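Local coordinates for protein ribonuclease S-F11 (PDB 1IOO) that cleaves RNA as a secreted stylar ribonuclease of the T2 family, associated with gametophytic self-incompatibility in Nicotiana alata, at residues V8-A13 with T30-W35. Residues are numbered along the deposited sequence; the frame is centred on the assembly and turned at random.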
ATOM      1  N   VAL A   8      -1.788  -2.345  -0.001  1.00  8.59           N
ATOM      2  CA  VAL A   8      -1.671  -1.005  -0.545  1.00  8.64           C
ATOM      3  C   VAL A   8      -0.247  -0.511  -0.460  1.00  9.10           C
ATOM      4  O   VAL A   8       0.307  -0.368   0.632  1.00  9.39           O
ATOM      5  CB  VAL A   8      -2.592  -0.015   0.190  1.00  9.61           C
ATOM      6  CG1 VAL A   8      -2.485   1.370  -0.449  1.00 11.07           C
ATOM      7  CG2 VAL A   8      -4.026  -0.523   0.145  1.00 11.09           C
ATOM      8  N   LEU A   9       0.350  -0.268  -1.620  1.00  8.22           N
ATOM      9  CA  LEU A   9       1.722   0.210  -1.692  1.00  9.43           C
ATOM     10  C   LEU A   9       1.766   1.681  -2.073  1.00  9.95           C
ATOM     11  O   LEU A   9       1.163   2.103  -3.060  1.00  9.84           O
ATOM     12  CB  LEU A   9       2.522  -0.603  -2.713  1.00 10.79           C
ATOM     13  CG  LEU A   9       2.636  -2.104  -2.414  1.00  8.82           C
ATOM     14  CD1 LEU A   9       3.343  -2.799  -3.570  1.00 12.68           C
ATOM     15  CD2 LEU A   9       3.392  -2.338  -1.113  1.00 13.45           C
ATOM     16  N   THR A  10       2.492   2.450  -1.275  1.00  9.23           N
ATOM     17  CA  THR A  10       2.639   3.879  -1.482  1.00 11.12           C
ATOM     18  C   THR A  10       3.874   4.204  -2.312  1.00 10.75           C
ATOM     19  O   THR A  10       4.911   3.559  -2.180  1.00  9.49           O
ATOM     20  CB  THR A  10       2.870   4.611  -0.138  1.00 13.05           C
ATOM     21  OG1 THR A  10       1.708   4.504   0.688  1.00 18.66           O
ATOM     22  CG2 THR A  10       3.223   6.073  -0.376  1.00 15.82           C
ATOM     23  N   TRP A  11       3.734   5.173  -3.208  1.00 10.32           N
ATOM     24  CA  TRP A  11       4.883   5.713  -3.906  1.00  9.12           C
ATOM     25  C   TRP A  11       5.335   6.936  -3.112  1.00  9.06           C
ATOM     26  O   TRP A  11       4.693   7.981  -3.163  1.00  8.54           O
ATOM     27  CB  TRP A  11       4.519   6.096  -5.346  1.00  9.60           C
ATOM     28  CG  TRP A  11       5.679   6.671  -6.129  1.00  9.56           C
ATOM     29  CD1 TRP A  11       5.708   7.871  -6.779  1.00 10.49           C
ATOM     30  CD2 TRP A  11       6.976   6.081  -6.315  1.00  9.39           C
ATOM     31  NE1 TRP A  11       6.938   8.069  -7.354  1.00 11.51           N
ATOM     32  CE2 TRP A  11       7.738   6.989  -7.085  1.00  9.49           C
ATOM     33  CE3 TRP A  11       7.567   4.876  -5.906  1.00  8.12           C
ATOM     34  CZ2 TRP A  11       9.062   6.732  -7.454  1.00 10.38           C
ATOM     35  CZ3 TRP A  11       8.889   4.618  -6.271  1.00 10.23           C
ATOM     36  CH2 TRP A  11       9.620   5.547  -7.038  1.00  9.97           C
ATOM     37  N   PRO A  12       6.400   6.795  -2.298  1.00  8.19           N
ATOM     38  CA  PRO A  12       6.934   7.860  -1.440  1.00  9.23           C
ATOM     39  C   PRO A  12       7.028   9.259  -2.017  1.00  9.69           C
ATOM     40  O   PRO A  12       6.600  10.223  -1.377  1.00  8.55           O
ATOM     41  CB  PRO A  12       8.274   7.299  -0.988  1.00 10.00           C
ATOM     42  CG  PRO A  12       7.966   5.835  -0.880  1.00  9.37           C
ATOM     43  CD  PRO A  12       7.244   5.594  -2.190  1.00  8.33           C
ATOM     44  N   ALA A  13       7.591   9.387  -3.212  1.00  8.73           N
ATOM     45  CA  ALA A  13       7.724  10.702  -3.821  1.00 10.53           C
ATOM     46  C   ALA A  13       6.373  11.402  -3.913  1.00 10.22           C
ATOM     47  O   ALA A  13       6.268  12.603  -3.664  1.00 12.33           O
ATOM     48  CB  ALA A  13       8.361  10.581  -5.191  1.00  9.77           C
ATOM     49  N   THR A  30       6.607   1.582  -0.745  1.00  8.97           N
ATOM     50  CA  THR A  30       6.550   1.151   0.640  1.00  8.29           C
ATOM     51  C   THR A  30       5.131   0.751   0.988  1.00  8.05           C
ATOM     52  O   THR A  30       4.197   1.080   0.260  1.00  7.79           O
ATOM     53  CB  THR A  30       7.004   2.254   1.610  1.00  9.84           C
ATOM     54  OG1 THR A  30       6.168   3.401   1.444  1.00  9.47           O
ATOM     55  CG2 THR A  30       8.455   2.630   1.352  1.00 10.34           C
ATOM     56  N   ILE A  31       4.964   0.023   2.083  1.00  8.29           N
ATOM     57  CA  ILE A  31       3.637  -0.416   2.483  1.00  7.45           C
ATOM     58  C   ILE A  31       2.853   0.705   3.153  1.00  7.58           C
ATOM     59  O   ILE A  31       3.362   1.387   4.046  1.00  9.55           O
ATOM     60  CB  ILE A  31       3.711  -1.571   3.490  1.00  7.78           C
ATOM     61  CG1 ILE A  31       4.435  -2.762   2.866  1.00  7.96           C
ATOM     62  CG2 ILE A  31       2.304  -1.948   3.947  1.00  7.45           C
ATOM     63  CD1 ILE A  31       4.844  -3.814   3.882  1.00 11.91           C
ATOM     64  N   HIS A  32       1.622   0.909   2.694  1.00  8.36           N
ATOM     65  CA  HIS A  32       0.723   1.877   3.317  1.00 10.54           C
ATOM     66  C   HIS A  32      -0.237   1.141   4.226  1.00 11.60           C
ATOM     67  O   HIS A  32      -0.607   1.620   5.301  1.00 12.92           O
ATOM     68  CB  HIS A  32      -0.087   2.636   2.268  1.00 13.36           C
ATOM     69  CG  HIS A  32      -1.058   3.608   2.860  1.00 18.92           C
ATOM     70  ND1 HIS A  32      -0.666   4.631   3.696  1.00 21.56           N
ATOM     71  CD2 HIS A  32      -2.404   3.702   2.755  1.00 22.12           C
ATOM     72  CE1 HIS A  32      -1.731   5.312   4.084  1.00 22.55           C
ATOM     73  NE2 HIS A  32      -2.798   4.769   3.526  1.00 24.19           N
ATOM     74  N   GLY A  33      -0.623  -0.050   3.785  1.00 10.11           N
ATOM     75  CA  GLY A  33      -1.508  -0.882   4.568  1.00 10.45           C
ATOM     76  C   GLY A  33      -1.833  -2.217   3.930  1.00 10.67           C
ATOM     77  O   GLY A  33      -1.459  -2.519   2.794  1.00 10.60           O
ATOM     78  N   LEU A  34      -2.492  -3.046   4.730  1.00  9.29           N
ATOM     79  CA  LEU A  34      -2.995  -4.344   4.316  1.00  9.08           C
ATOM     80  C   LEU A  34      -4.422  -4.435   4.798  1.00  9.37           C
ATOM     81  O   LEU A  34      -4.671  -4.677   5.980  1.00 10.31           O
ATOM     82  CB  LEU A  34      -2.132  -5.464   4.913  1.00  9.22           C
ATOM     83  CG  LEU A  34      -2.473  -6.901   4.502  1.00  9.36           C
ATOM     84  CD1 LEU A  34      -2.435  -7.039   2.985  1.00 12.38           C
ATOM     85  CD2 LEU A  34      -1.495  -7.870   5.154  1.00 11.14           C
ATOM     86  N   TRP A  35      -5.365  -4.207   3.891  1.00  9.91           N
ATOM     87  CA  TRP A  35      -6.756  -4.051   4.301  1.00 10.61           C
ATOM     88  C   TRP A  35      -7.674  -5.222   3.975  1.00 10.09           C
ATOM     89  O   TRP A  35      -7.923  -5.535   2.808  1.00 11.26           O
ATOM     90  CB  TRP A  35      -7.348  -2.788   3.654  1.00 11.41           C
ATOM     91  CG  TRP A  35      -6.540  -1.541   3.861  1.00 14.21           C
ATOM     92  CD1 TRP A  35      -5.644  -1.298   4.859  1.00 14.37           C
ATOM     93  CD2 TRP A  35      -6.585  -0.351   3.067  1.00 17.46           C
ATOM     94  NE1 TRP A  35      -5.126  -0.030   4.738  1.00 16.25           N
ATOM     95  CE2 TRP A  35      -5.686   0.572   3.644  1.00 15.73           C
ATOM     96  CE3 TRP A  35      -7.296   0.026   1.920  1.00 19.16           C
ATOM     97  CZ2 TRP A  35      -5.479   1.851   3.113  1.00 18.60           C
ATOM     98  CZ3 TRP A  35      -7.090   1.301   1.393  1.00 19.35           C
ATOM     99  CH2 TRP A  35      -6.189   2.193   1.991  1.00 18.98           C
TER
HETATM  100  O   HOH W   1       2.683   5.073   3.728  1.00 26.73           O
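One face of the Trp-35 indole receives the CG2 methyl of Val-8, a CH-pi contact in which CG2 sits 3.6 Å from the centroid of the six-membered ring and almost on its normal; NE2 of His-32 lies at the indole's edge, in its plane. The imidazole of His-32 meets the other branch of the same valine, with CG1 near the ring plane and 4.0 Å from CD2. With its CG anti to the backbone N (chi1 178°), His-32 runs alongside Val-8, and ND1 has a water in the ring plane. That water, weakly bonded to ND1, also reaches OG1 of Thr-10, which approaches the ring obliquely and presses against CB of His-32 at 3.0 Å. Replacing Trp-35 by an alanine is likely to take the aromatic platform from CG2 of Val-8 and the stacking partner from His-91. Beneath these side chains the backbones pair antiparallel. Val-8 O accepts two N-H groups, a short bond from His-32 N (2.8 Å) and a weak one from Gly-33 N (3.3 Å), while Val-8 N donates to Gly-33 O. The backbone N-H of each of Thr-10 and Thr-30 donates to the carbonyl O of the other, and CD2 of Leu-9 meets CG1 of Ile-31 on the sheet face turned toward helix 101-113. Two residues opposite one make a classic beta bulge, whose extra residue lets His-32 and Trp-35, an odd number of positions apart, share the side of Val-8 and Thr-10 in the active site of the RNase T2 fold, where proton donor His-32 and proton acceptor His-91 both adjoin Trp-35.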